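Local coordinates for phosphate binding protein (Planctomyces limnophilus, PDB 4JWO), which probably binds phosphate as the PstS-type substrate-binding component of a system that transports phosphate across the cytoplasmic membrane, at residues A[109-114]-A[295-300]; A[117-122]-A[132-137]; A[165-170]-A[201-206]; A[242-247]-A[318-323]. All blocks are in the same frame, centred on the assembly; numbering follows the deposited sequence.

Interaction 1 (A[109-114]-A[295-300]); sequences EIDVTG and LKRPEV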
loop_
_atom_site.group_PDB
_atom_site.type_symbol
_atom_site.label_atom_id
_atom_site.label_comp_id
_atom_site.label_asym_id
_atom_site.label_seq_id
_atom_site.Cartn_x
_atom_site.Cartn_y
_atom_site.Cartn_z
ATOM N N GLU A 109 20.661 12.017 -0.704
ATOM C CA GLU A 109 21.333 11.003 -1.506
ATOM C C GLU A 109 20.417 10.436 -2.592
ATOM O O GLU A 109 20.827 9.572 -3.368
ATOM C CB GLU A 109 21.871 9.889 -0.599
ATOM C CG GLU A 109 22.976 10.359 0.351
ATOM C CD GLU A 109 23.154 9.455 1.562
ATOM O OE1 GLU A 109 22.282 8.587 1.802
ATOM O OE2 GLU A 109 24.162 9.631 2.284
ATOM N N ILE A 110 19.179 10.929 -2.637
ATOM C CA ILE A 110 18.200 10.540 -3.658
ATOM C C ILE A 110 17.365 11.745 -4.131
ATOM O O ILE A 110 17.398 12.808 -3.514
ATOM C CB ILE A 110 17.245 9.427 -3.154
ATOM C CG1 ILE A 110 16.475 9.891 -1.918
ATOM C CG2 ILE A 110 18.013 8.134 -2.863
ATOM C CD1 ILE A 110 15.439 8.888 -1.436
ATOM N N ASP A 111 16.604 11.567 -5.210
ATOM C CA ASP A 111 15.816 12.661 -5.791
ATOM C C ASP A 111 14.335 12.574 -5.449
ATOM O O ASP A 111 13.662 13.590 -5.275
ATOM C CB ASP A 111 15.946 12.653 -7.313
ATOM C CG ASP A 111 17.374 12.801 -7.770
ATOM O OD1 ASP A 111 18.121 13.569 -7.134
ATOM O OD2 ASP A 111 17.747 12.139 -8.761
ATOM N N VAL A 112 13.835 11.347 -5.378
ATOM C CA VAL A 112 12.411 11.082 -5.200
ATOM C C VAL A 112 12.239 9.945 -4.210
ATOM O O VAL A 112 12.957 8.954 -4.282
ATOM C CB VAL A 112 11.763 10.654 -6.539
ATOM C CG1 VAL A 112 10.340 10.168 -6.325
ATOM C CG2 VAL A 112 11.788 11.798 -7.536
ATOM N N THR A 113 11.297 10.072 -3.281
ATOM C CA THR A 113 11.054 8.969 -2.361
ATOM C C THR A 113 9.565 8.624 -2.244
ATOM O O THR A 113 8.707 9.511 -2.193
ATOM C CB THR A 113 11.725 9.212 -0.985
ATOM O OG1 THR A 113 11.764 7.985 -0.246
ATOM C CG2 THR A 113 10.995 10.286 -0.192
ATOM N N GLY A 114 9.279 7.327 -2.240
ATOM C CA GLY A 114 7.913 6.822 -2.149
ATOM C C GLY A 114 7.587 6.511 -0.703
ATOM O O GLY A 114 8.407 5.927 0.004
ATOM N N LEU A 295 12.904 19.785 -8.732
ATOM C CA LEU A 295 11.920 20.039 -9.781
ATOM C C LEU A 295 12.402 21.050 -10.828
ATOM O O LEU A 295 11.776 21.204 -11.880
ATOM C CB LEU A 295 10.581 20.462 -9.171
ATOM C CG LEU A 295 9.785 19.261 -8.656
ATOM C CD1 LEU A 295 8.688 19.683 -7.697
ATOM C CD2 LEU A 295 9.197 18.495 -9.827
ATOM N N LYS A 296 13.514 21.726 -10.543
ATOM C CA LYS A 296 14.149 22.606 -11.519
ATOM C C LYS A 296 14.801 21.784 -12.623
ATOM O O LYS A 296 14.995 22.268 -13.737
ATOM C CB LYS A 296 15.200 23.504 -10.854
ATOM C CG LYS A 296 14.631 24.596 -9.967
ATOM C CD LYS A 296 15.751 25.374 -9.287
ATOM C CE LYS A 296 15.207 26.378 -8.285
ATOM N NZ LYS A 296 14.549 27.537 -8.945
ATOM N N ARG A 297 15.158 20.546 -12.296
ATOM C CA ARG A 297 15.684 19.606 -13.280
ATOM C C ARG A 297 14.502 19.084 -14.084
ATOM O O ARG A 297 13.603 18.457 -13.528
ATOM C CB ARG A 297 16.417 18.449 -12.590
ATOM C CG ARG A 297 17.704 18.850 -11.869
ATOM C CD ARG A 297 18.185 17.748 -10.933
ATOM N NE ARG A 297 18.014 16.423 -11.521
ATOM C CZ ARG A 297 18.179 15.282 -10.860
ATOM N NH1 ARG A 297 18.530 15.298 -9.582
ATOM N NH2 ARG A 297 17.994 14.124 -11.480
ATOM N N PRO A 298 14.487 19.358 -15.398
ATOM C CA PRO A 298 13.306 19.054 -16.212
ATOM C C PRO A 298 12.973 17.564 -16.296
ATOM O O PRO A 298 11.812 17.226 -16.515
ATOM C CB PRO A 298 13.679 19.605 -17.593
ATOM C CG PRO A 298 14.758 20.622 -17.323
ATOM C CD PRO A 298 15.533 20.038 -16.180
ATOM N N GLU A 299 13.958 16.689 -16.118
ATOM C CA GLU A 299 13.686 15.251 -16.123
ATOM C C GLU A 299 12.940 14.806 -14.855
ATOM O O GLU A 299 12.156 13.851 -14.880
ATOM C CB GLU A 299 14.976 14.438 -16.321
ATOM C CG GLU A 299 15.874 14.308 -15.093
ATOM C CD GLU A 299 16.851 15.457 -14.951
ATOM O OE1 GLU A 299 16.684 16.475 -15.654
ATOM O OE2 GLU A 299 17.791 15.343 -14.136
ATOM N N VAL A 300 13.184 15.502 -13.748
ATOM C CA VAL A 300 12.487 15.216 -12.503
ATOM C C VAL A 300 11.072 15.765 -12.590
ATOM O O VAL A 300 10.109 15.089 -12.232
ATOM C CB VAL A 300 13.213 15.829 -11.295
ATOM C CG1 VAL A 300 12.366 15.718 -10.042
ATOM C CG2 VAL A 300 14.563 15.152 -11.095
#
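The guanidinium of R297 meets the D111 carboxylate along its rim, while one face lies against V300 CG2, 3.4 Å above the plane, and E299 lies at another part of its edge. The carboxylate of D111 is turned 84° from the guanidinium plane, so the salt bridge lacks the flat two-by-two form, and both its hydrogen bonds are weak: R297 NH1 reaches D111 OD1 at 3.0 Å with an N-H...O angle of only 138°, and R297 NH2 to D111 OD2 is longer. R297, its chain bent at chi3 (40°), grips E299 more closely, NE and NH2 both donating to E299 OE2, at 2.8 and 2.9 Å, from one face of its carboxylate. A methionine in place of R297 would probably leave E299 without this charged mate and D111 without one of its two, the other being K294, which also bridges D111 OD1. D111 leads into strand 112-115, its OD2 bonded to A64 N of strand 61-67, and R297 is the N-cap residue of helix 298-308.

Interaction 2 (A[117-122]-A[132-137]); sequences RPITEK and IDYVEF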
loop_
_atom_site.group_PDB
_atom_site.type_symbol
_atom_site.label_atom_id
_atom_site.label_comp_id
_atom_site.label_asym_id
_atom_site.label_seq_id
_atom_site.Cartn_x
_atom_site.Cartn_y
_atom_site.Cartn_z
ATOM N N ARG A 117 3.097 6.397 4.025
ATOM C CA ARG A 117 2.463 7.260 5.012
ATOM C C ARG A 117 3.007 8.647 4.769
ATOM O O ARG A 117 4.073 8.788 4.170
ATOM C CB ARG A 117 2.839 6.817 6.426
ATOM C CG ARG A 117 4.336 6.695 6.634
ATOM C CD ARG A 117 4.749 6.951 8.068
ATOM N NE ARG A 117 6.178 6.696 8.257
ATOM C CZ ARG A 117 7.140 7.552 7.927
ATOM N NH1 ARG A 117 6.822 8.727 7.398
ATOM N NH2 ARG A 117 8.417 7.235 8.126
ATOM N N PRO A 118 2.300 9.677 5.240
ATOM C CA PRO A 118 2.852 11.026 5.102
ATOM C C PRO A 118 4.161 11.169 5.875
ATOM O O PRO A 118 4.382 10.468 6.868
ATOM C CB PRO A 118 1.777 11.905 5.739
ATOM C CG PRO A 118 0.523 11.107 5.648
ATOM C CD PRO A 118 0.957 9.691 5.847
ATOM N N ILE A 119 5.022 12.067 5.408
ATOM C CA ILE A 119 6.212 12.468 6.142
ATOM C C ILE A 119 5.855 12.825 7.588
ATOM O O ILE A 119 4.827 13.456 7.838
ATOM C CB ILE A 119 6.897 13.655 5.422
ATOM C CG1 ILE A 119 8.279 13.945 6.006
ATOM C CG2 ILE A 119 6.011 14.914 5.421
ATOM C CD1 ILE A 119 8.989 15.048 5.266
ATOM N N THR A 120 6.683 12.399 8.540
ATOM C CA THR A 120 6.417 12.695 9.951
ATOM C C THR A 120 6.838 14.114 10.309
ATOM O O THR A 120 7.587 14.753 9.573
ATOM C CB THR A 120 7.139 11.720 10.907
ATOM O OG1 THR A 120 8.551 11.950 10.842
ATOM C CG2 THR A 120 6.831 10.275 10.547
ATOM N N GLU A 121 6.344 14.601 11.446
ATOM C CA GLU A 121 6.762 15.897 11.958
ATOM C C GLU A 121 8.268 15.926 12.142
ATOM O O GLU A 121 8.909 16.921 11.823
ATOM C CB GLU A 121 6.083 16.207 13.290
ATOM C CG GLU A 121 4.652 16.691 13.169
ATOM C CD GLU A 121 4.159 17.330 14.452
ATOM O OE1 GLU A 121 2.926 17.418 14.636
ATOM O OE2 GLU A 121 5.006 17.748 15.273
ATOM N N LYS A 122 8.832 14.834 12.653
ATOM C CA LYS A 122 10.276 14.782 12.886
ATOM C C LYS A 122 11.036 14.777 11.567
ATOM O O LYS A 122 12.024 15.490 11.417
ATOM C CB LYS A 122 10.686 13.577 13.745
ATOM C CG LYS A 122 12.180 13.553 14.070
ATOM C CD LYS A 122 12.580 12.371 14.951
ATOM C CE LYS A 122 14.083 12.391 15.230
ATOM N NZ LYS A 122 14.543 11.237 16.055
ATOM N N ILE A 132 15.677 21.722 2.965
ATOM C CA ILE A 132 14.982 20.856 2.019
ATOM C C ILE A 132 13.504 21.237 1.950
ATOM O O ILE A 132 12.774 21.130 2.936
ATOM C CB ILE A 132 15.134 19.362 2.397
ATOM C CG1 ILE A 132 16.613 18.969 2.457
ATOM C CG2 ILE A 132 14.407 18.475 1.401
ATOM C CD1 ILE A 132 16.835 17.507 2.809
ATOM N N ASP A 133 13.072 21.688 0.777
ATOM C CA ASP A 133 11.699 22.118 0.570
ATOM C C ASP A 133 10.910 21.018 -0.132
ATOM O O ASP A 133 10.761 21.029 -1.356
ATOM C CB ASP A 133 11.689 23.389 -0.274
ATOM C CG ASP A 133 10.370 24.125 -0.215
ATOM O OD1 ASP A 133 9.400 23.590 0.371
ATOM O OD2 ASP A 133 10.305 25.245 -0.766
ATOM N N TYR A 134 10.400 20.069 0.649
ATOM C CA TYR A 134 9.745 18.893 0.088
ATOM C C TYR A 134 8.396 19.229 -0.556
ATOM O O TYR A 134 7.705 20.153 -0.131
ATOM C CB TYR A 134 9.567 17.819 1.169
ATOM C CG TYR A 134 8.471 18.097 2.184
ATOM C CD1 TYR A 134 7.151 17.751 1.922
ATOM C CD2 TYR A 134 8.761 18.672 3.410
ATOM C CE1 TYR A 134 6.152 17.992 2.839
ATOM C CE2 TYR A 134 7.760 18.913 4.341
ATOM C CZ TYR A 134 6.460 18.570 4.047
ATOM O OH TYR A 134 5.458 18.806 4.960
ATOM N N VAL A 135 8.020 18.461 -1.574
ATOM C CA VAL A 135 6.685 18.556 -2.156
ATOM C C VAL A 135 6.045 17.175 -2.121
ATOM O O VAL A 135 6.659 16.188 -2.527
ATOM C CB VAL A 135 6.718 19.075 -3.608
ATOM C CG1 VAL A 135 5.308 19.375 -4.084
ATOM C CG2 VAL A 135 7.587 20.322 -3.710
ATOM N N GLU A 136 4.810 17.109 -1.632
ATOM C CA GLU A 136 4.115 15.842 -1.447
ATOM C C GLU A 136 3.099 15.610 -2.557
ATOM O O GLU A 136 2.293 16.486 -2.871
ATOM C CB GLU A 136 3.406 15.856 -0.092
ATOM C CG GLU A 136 2.411 14.753 0.138
ATOM C CD GLU A 136 1.776 14.879 1.505
ATOM O OE1 GLU A 136 2.526 14.835 2.506
ATOM O OE2 GLU A 136 0.538 15.056 1.585
ATOM N N PHE A 137 3.148 14.433 -3.162
ATOM C CA PHE A 137 2.173 14.062 -4.182
ATOM C C PHE A 137 1.457 12.773 -3.821
ATOM O O PHE A 137 2.091 11.734 -3.691
ATOM C CB PHE A 137 2.881 13.907 -5.528
ATOM C CG PHE A 137 3.472 15.181 -6.041
ATOM C CD1 PHE A 137 2.656 16.163 -6.579
ATOM C CD2 PHE A 137 4.841 15.412 -5.976
ATOM C CE1 PHE A 137 3.186 17.353 -7.052
ATOM C CE2 PHE A 137 5.381 16.600 -6.446
ATOM C CZ PHE A 137 4.547 17.573 -6.991
#
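I119 lies over one face of the Y134 ring, the two side chains meeting at a slant. Its CD1 is 4.2 Å from the centroid of the Y134 ring and only 16° off the normal, which meets the geometry of a CH-pi contact. The second branch works nearer the phenol end, where I119 CG2 comes within 3.9 Å of Y134 CZ. Both branches can reach the ring because CG1 of I119 stands anti to the backbone N (chi1 -170°), with CG2 lodged between N and the carbonyl carbon. Beside this pair, P118 CB approaches E136 OE1 at 4.4 Å, a loose contact. E136 OE1 also has a weak hydrogen bond from Y289 OH, the hydroxyl that pairs with I119 N as well. F102 and F105 of helix 98-106 touch I119 and Y134 respectively, and C127 of helix 121-129 also packs on I119. No hydrogen bond joins the two segments, so their cohesion rests on dispersion and CH-pi attraction between the loop before helix 121-129 and the start of strand 134-148.

Interaction 3 (A[165-170]-A[201-206]); sequences KIWAAD and DYFTEV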
loop_
_atom_site.group_PDB
_atom_site.type_symbol
_atom_site.label_atom_id
_atom_site.label_comp_id
_atom_site.label_asym_id
_atom_site.label_seq_id
_atom_site.Cartn_x
_atom_site.Cartn_y
_atom_site.Cartn_z
ATOM N N LYS A 165 -4.172 -11.076 16.956
ATOM C CA LYS A 165 -4.173 -12.300 17.737
ATOM C C LYS A 165 -3.854 -13.509 16.845
ATOM O O LYS A 165 -3.160 -14.438 17.260
ATOM C CB LYS A 165 -5.552 -12.466 18.391
ATOM C CG LYS A 165 -5.618 -13.471 19.504
ATOM C CD LYS A 165 -7.018 -13.456 20.109
ATOM C CE LYS A 165 -7.104 -14.298 21.361
ATOM N NZ LYS A 165 -8.499 -14.301 21.884
ATOM N N ILE A 166 -4.356 -13.475 15.617
ATOM C CA ILE A 166 -4.148 -14.563 14.660
ATOM C C ILE A 166 -2.764 -14.496 13.998
ATOM O O ILE A 166 -2.075 -15.510 13.876
ATOM C CB ILE A 166 -5.214 -14.520 13.555
ATOM C CG1 ILE A 166 -6.595 -14.865 14.124
ATOM C CG2 ILE A 166 -4.865 -15.483 12.430
ATOM C CD1 ILE A 166 -7.719 -14.505 13.199
ATOM N N TRP A 167 -2.371 -13.302 13.573
ATOM C CA TRP A 167 -1.221 -13.143 12.676
ATOM C C TRP A 167 0.100 -12.751 13.321
ATOM O O TRP A 167 1.136 -12.777 12.653
ATOM C CB TRP A 167 -1.543 -12.109 11.597
ATOM C CG TRP A 167 -2.461 -12.635 10.531
ATOM C CD1 TRP A 167 -3.800 -12.414 10.423
ATOM C CD2 TRP A 167 -2.098 -13.484 9.430
ATOM N NE1 TRP A 167 -4.294 -13.052 9.313
ATOM C CE2 TRP A 167 -3.272 -13.731 8.688
ATOM C CE3 TRP A 167 -0.897 -14.056 8.994
ATOM C CZ2 TRP A 167 -3.280 -14.512 7.529
ATOM C CZ3 TRP A 167 -0.901 -14.842 7.857
ATOM C CH2 TRP A 167 -2.090 -15.058 7.131
ATOM N N ALA A 168 0.079 -12.402 14.606
ATOM C CA ALA A 168 1.281 -11.883 15.258
ATOM C C ALA A 168 2.426 -12.864 15.176
ATOM O O ALA A 168 2.217 -14.077 15.088
ATOM C CB ALA A 168 1.004 -11.555 16.711
ATOM N N ALA A 169 3.634 -12.319 15.242
ATOM C CA ALA A 169 4.860 -13.102 15.197
ATOM C C ALA A 169 4.864 -14.252 16.193
ATOM O O ALA A 169 5.428 -15.305 15.912
ATOM C CB ALA A 169 6.057 -12.202 15.442
ATOM N N ASP A 170 4.252 -14.040 17.359
ATOM C CA ASP A 170 4.240 -15.031 18.416
ATOM C C ASP A 170 2.891 -15.734 18.554
ATOM O O ASP A 170 2.662 -16.441 19.532
ATOM C CB ASP A 170 4.611 -14.390 19.759
ATOM C CG ASP A 170 3.542 -13.437 20.278
ATOM O OD1 ASP A 170 2.872 -12.755 19.472
ATOM O OD2 ASP A 170 3.377 -13.366 21.512
ATOM N N ASP A 201 4.158 -6.372 3.737
ATOM C CA ASP A 201 4.641 -5.222 4.501
ATOM C C ASP A 201 3.487 -4.372 5.022
ATOM O O ASP A 201 3.499 -3.942 6.174
ATOM C CB ASP A 201 5.601 -4.369 3.666
ATOM C CG ASP A 201 6.963 -5.018 3.504
ATOM O OD1 ASP A 201 7.221 -6.041 4.178
ATOM O OD2 ASP A 201 7.779 -4.496 2.710
ATOM N N TYR A 202 2.483 -4.134 4.181
ATOM C CA TYR A 202 1.346 -3.305 4.597
ATOM C C TYR A 202 0.521 -4.014 5.674
ATOM O O TYR A 202 0.289 -3.462 6.756
ATOM C CB TYR A 202 0.491 -2.958 3.363
ATOM C CG TYR A 202 -0.707 -2.051 3.601
ATOM C CD1 TYR A 202 -0.932 -1.443 4.836
ATOM C CD2 TYR A 202 -1.617 -1.810 2.577
ATOM C CE1 TYR A 202 -2.038 -0.621 5.045
ATOM C CE2 TYR A 202 -2.721 -0.992 2.777
ATOM C CZ TYR A 202 -2.924 -0.400 4.004
ATOM O OH TYR A 202 -4.016 0.419 4.218
ATOM N N PHE A 203 0.089 -5.235 5.385
ATOM C CA PHE A 203 -0.763 -5.969 6.318
ATOM C C PHE A 203 -0.094 -6.125 7.669
ATOM O O PHE A 203 -0.680 -5.824 8.709
ATOM C CB PHE A 203 -1.098 -7.340 5.743
ATOM C CG PHE A 203 -2.082 -8.110 6.567
ATOM C CD1 PHE A 203 -3.445 -7.839 6.464
ATOM C CD2 PHE A 203 -1.652 -9.086 7.444
ATOM C CE1 PHE A 203 -4.369 -8.545 7.228
ATOM C CE2 PHE A 203 -2.564 -9.792 8.213
ATOM C CZ PHE A 203 -3.928 -9.515 8.098
ATOM N N THR A 204 1.155 -6.574 7.669
ATOM C CA THR A 204 1.842 -6.771 8.942
ATOM C C THR A 204 2.076 -5.459 9.684
ATOM O O THR A 204 1.955 -5.420 10.907
ATOM C CB THR A 204 3.169 -7.550 8.786
ATOM O OG1 THR A 204 4.076 -6.795 7.972
ATOM C CG2 THR A 204 2.909 -8.904 8.171
ATOM N N GLU A 205 2.390 -4.381 8.966
ATOM C CA GLU A 205 2.599 -3.082 9.609
ATOM C C GLU A 205 1.369 -2.652 10.407
ATOM O O GLU A 205 1.475 -2.270 11.574
ATOM C CB GLU A 205 2.921 -2.000 8.564
ATOM C CG GLU A 205 3.024 -0.574 9.119
ATOM C CD GLU A 205 3.160 0.477 8.015
ATOM O OE1 GLU A 205 3.575 0.121 6.887
ATOM O OE2 GLU A 205 2.842 1.655 8.269
ATOM N N VAL A 206 0.203 -2.720 9.781
ATOM C CA VAL A 206 -0.969 -2.121 10.415
ATOM C C VAL A 206 -1.722 -3.085 11.319
ATOM O O VAL A 206 -2.458 -2.648 12.207
ATOM C CB VAL A 206 -1.909 -1.437 9.399
ATOM C CG1 VAL A 206 -1.129 -0.369 8.622
ATOM C CG2 VAL A 206 -2.551 -2.461 8.462
#
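W167, the last helical residue of 160-167, comes closest by backbone to T204 of helix 198-208, their CA atoms 8.0 Å apart, yet F203 is the residue that makes the contact. Its ring drives an edge onto the five-membered ring of W167 in a T-shaped (edge-to-face) stack, the planes at 81° and the centroids of those two rings 4.8 Å apart. The leading atom, F203 CE2, is 3.6 Å from W167 CD1, and F203 CZ sits beside it, 3.8 Å from W167 NE1. A chi1 of -174° in F203 sends the ring out from its helix, with CG opposite the backbone N. On the other face of the indole, I166 CG2 stands 3.8 Å above the plane, so the ring is clamped between the two. With an alanine at W167 the indole face on which F203 rests is gone, which would probably open a gap between the helices and leave the phenyl edge without this support. The same aromatic cluster takes in Y218, edge-to-face with W167, and Y240, stacked with F203, while L238 and L190 line W167 from the sheet. Two helices packed through aromatic side chains against a central sheet fit the alpha/beta architecture of periplasmic-binding-protein lobes.

Interaction 4 (A[242-247]-A[318-323]); sequences GYAYFA and EVKYIK. With SO4 (sulfate ion), chain D; FMT (formic acid), chain E.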
loop_
_atom_site.group_PDB
_atom_site.type_symbol
_atom_site.label_atom_id
_atom_site.label_comp_id
_atom_site.label_asym_id
_atom_site.label_seq_id
_atom_site.Cartn_x
_atom_site.Cartn_y
_atom_site.Cartn_z
ATOM N N GLY A 242 -4.570 -7.927 -1.942
ATOM C CA GLY A 242 -4.997 -6.623 -2.406
ATOM C C GLY A 242 -6.444 -6.621 -2.842
ATOM O O GLY A 242 -6.974 -7.626 -3.321
ATOM N N TYR A 243 -7.081 -5.468 -2.694
ATOM C CA TYR A 243 -8.503 -5.312 -2.972
ATOM C C TYR A 243 -8.897 -5.749 -4.388
ATOM O O TYR A 243 -9.981 -6.314 -4.593
ATOM C CB TYR A 243 -8.929 -3.862 -2.707
ATOM C CG TYR A 243 -10.346 -3.585 -3.122
ATOM C CD1 TYR A 243 -11.410 -3.905 -2.290
ATOM C CD2 TYR A 243 -10.628 -3.026 -4.368
ATOM C CE1 TYR A 243 -12.720 -3.664 -2.687
ATOM C CE2 TYR A 243 -11.930 -2.785 -4.763
ATOM C CZ TYR A 243 -12.963 -3.105 -3.922
ATOM O OH TYR A 243 -14.261 -2.871 -4.326
ATOM N N ALA A 244 -8.025 -5.494 -5.364
ATOM C CA ALA A 244 -8.347 -5.806 -6.757
ATOM C C ALA A 244 -8.649 -7.280 -6.922
ATOM O O ALA A 244 -9.536 -7.656 -7.684
ATOM C CB ALA A 244 -7.211 -5.379 -7.691
ATOM N N TYR A 245 -7.929 -8.123 -6.189
ATOM C CA TYR A 245 -8.149 -9.558 -6.291
ATOM C C TYR A 245 -9.423 -10.004 -5.570
ATOM O O TYR A 245 -10.039 -10.986 -5.955
ATOM C CB TYR A 245 -6.900 -10.329 -5.819
ATOM C CG TYR A 245 -5.769 -10.282 -6.832
ATOM C CD1 TYR A 245 -5.730 -11.182 -7.889
ATOM C CD2 TYR A 245 -4.747 -9.340 -6.734
ATOM C CE1 TYR A 245 -4.704 -11.150 -8.828
ATOM C CE2 TYR A 245 -3.712 -9.306 -7.670
ATOM C CZ TYR A 245 -3.703 -10.214 -8.714
ATOM O OH TYR A 245 -2.689 -10.197 -9.651
ATOM N N PHE A 246 -9.848 -9.267 -4.547
ATOM C CA PHE A 246 -11.170 -9.531 -3.992
ATOM C C PHE A 246 -12.257 -9.109 -4.979
ATOM O O PHE A 246 -13.190 -9.875 -5.258
ATOM C CB PHE A 246 -11.413 -8.818 -2.650
ATOM C CG PHE A 246 -12.873 -8.777 -2.271
ATOM C CD1 PHE A 246 -13.526 -9.927 -1.829
ATOM C CD2 PHE A 246 -13.615 -7.606 -2.417
ATOM C CE1 PHE A 246 -14.882 -9.904 -1.523
ATOM C CE2 PHE A 246 -14.972 -7.587 -2.115
ATOM C CZ PHE A 246 -15.602 -8.728 -1.665
ATOM N N ALA A 247 -12.137 -7.887 -5.495
ATOM C CA ALA A 247 -13.204 -7.288 -6.290
ATOM C C ALA A 247 -13.557 -8.139 -7.493
ATOM O O ALA A 247 -14.729 -8.292 -7.843
ATOM C CB ALA A 247 -12.819 -5.875 -6.730
ATOM N N GLU A 318 -2.936 -0.567 -13.315
ATOM C CA GLU A 318 -2.308 -1.733 -13.924
ATOM C C GLU A 318 -1.549 -2.575 -12.901
ATOM O O GLU A 318 -1.476 -3.801 -13.028
ATOM C CB GLU A 318 -1.369 -1.296 -15.052
ATOM C CG GLU A 318 -1.270 -2.250 -16.209
ATOM C CD GLU A 318 -0.632 -1.591 -17.415
ATOM O OE1 GLU A 318 0.588 -1.773 -17.619
ATOM O OE2 GLU A 318 -1.351 -0.879 -18.149
ATOM N N VAL A 319 -0.980 -1.922 -11.891
ATOM C CA VAL A 319 -0.269 -2.655 -10.846
ATOM C C VAL A 319 -1.201 -2.949 -9.669
ATOM O O VAL A 319 -0.747 -3.260 -8.570
ATOM C CB VAL A 319 1.002 -1.924 -10.371
ATOM C CG1 VAL A 319 1.993 -1.766 -11.534
ATOM C CG2 VAL A 319 0.644 -0.571 -9.761
ATOM N N LYS A 320 -2.504 -2.818 -9.926
ATOM C CA LYS A 320 -3.576 -3.308 -9.047
ATOM C C LYS A 320 -3.914 -2.388 -7.875
ATOM O O LYS A 320 -4.547 -2.818 -6.902
ATOM C CB LYS A 320 -3.304 -4.740 -8.561
ATOM C CG LYS A 320 -3.071 -5.762 -9.682
ATOM C CD LYS A 320 -4.328 -6.041 -10.483
ATOM C CE LYS A 320 -4.126 -7.268 -11.359
ATOM N NZ LYS A 320 -5.384 -7.686 -12.043
ATOM N N TYR A 321 -3.516 -1.125 -7.978
ATOM C CA TYR A 321 -3.896 -0.130 -6.987
ATOM C C TYR A 321 -5.131 0.632 -7.451
ATOM O O TYR A 321 -5.635 0.413 -8.554
ATOM C CB TYR A 321 -2.739 0.844 -6.712
ATOM C CG TYR A 321 -1.588 0.254 -5.909
ATOM C CD1 TYR A 321 -1.822 -0.593 -4.837
ATOM C CD2 TYR A 321 -0.272 0.560 -6.220
ATOM C CE1 TYR A 321 -0.758 -1.132 -4.097
ATOM C CE2 TYR A 321 0.788 0.031 -5.487
ATOM C CZ TYR A 321 0.534 -0.808 -4.425
ATOM O OH TYR A 321 1.587 -1.333 -3.708
ATOM N N ILE A 322 -5.614 1.521 -6.594
ATOM C CA ILE A 322 -6.797 2.331 -6.870
ATOM C C ILE A 322 -6.333 3.739 -7.256
ATOM O O ILE A 322 -5.506 4.337 -6.565
ATOM C CB ILE A 322 -7.704 2.383 -5.614
ATOM C CG1 ILE A 322 -8.263 0.980 -5.319
ATOM C CG2 ILE A 322 -8.805 3.405 -5.801
ATOM C CD1 ILE A 322 -8.812 0.799 -3.913
ATOM N N LYS A 323 -6.833 4.264 -8.371
ATOM C CA LYS A 323 -6.383 5.588 -8.796
ATOM C C LYS A 323 -7.009 6.635 -7.884
ATOM O O LYS A 323 -8.078 6.406 -7.306
ATOM C CB LYS A 323 -6.702 5.851 -10.274
ATOM C CG LYS A 323 -8.169 6.003 -10.586
ATOM C CD LYS A 323 -8.374 6.354 -12.049
ATOM C CE LYS A 323 -9.855 6.512 -12.370
ATOM N NZ LYS A 323 -10.041 6.984 -13.773
HETATM S S SO4 D . -3.618 -10.946 -12.973
HETATM O O1 SO4 D . -3.663 -11.777 -14.182
HETATM O O2 SO4 D . -4.892 -10.247 -12.821
HETATM O O3 SO4 D . -3.413 -11.783 -11.787
HETATM O O4 SO4 D . -2.515 -9.993 -13.125
HETATM C C FMT E . -14.334 -2.214 -7.351
HETATM O O1 FMT E . -15.207 -2.864 -6.776
HETATM O O2 FMT E . -13.590 -2.662 -8.222
HETATM O O HOH W 1 -4.769 -4.923 -5.195
#
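A244 and K320 form the close part of this contact: A244 CB lies 3.8 Å from K320 O and 4.1 Å from K320 CB, at the CA pair nearest across the segments (5.9 Å). At one flank I322 CD1 meets Y243 CD2 obliquely at 4.3 Å, a looser apolar touch that I274 extends by contacting both residues. A water bridges the backbones, donating to K320 O at 2.7 Å and accepting a weak bond from A244 N.

The other flank is the looser, polar side, where K320 is exposed to solvent at the surface. The chain of K320 bends at chi2 (-69°) and crosses Y245 at about a right angle, its CE 3.7 Å from Y245 OH; any cation-pi attraction is weak at best, with NZ 5.0 Å from the ring centroid. Instead, K320 NZ and Y245 OH both donate to a sulfate, on O2 and O3 respectively, the latter lying at the tyrosine ring edge. The sulfate and the formic acid bonded by Y243 OH probably come from the crystallisation liquor. K320, with positive phi (82°), is the C-prime residue of a Schellman motif ending helix 310-318, and the loop it opens packs against the short helix 243-247.

How the interactions relate
Interactions 1 and 2 are neighbours, with centres 14 Å apart, touching through L295 CD1 and V135 CG2 (4.2 Å) and both reaching the mixed sheet. Interaction 3 lies on the other side of the chain's centre from interaction 1, their centres about 33 Å apart, and interaction 4 stands about 21 Å from interaction 3, centre to centre. Along the chain, interactions 2, 3 and 4 open in series, 2 and 3 falling wholly between residues 114 and 295, whereas the segments of 1 and 4 alternate. The late residues 295-300 and 318-323 thus return to earlier parts of the chain, consistent with the interwoven two-lobed fold of periplasmic binding proteins.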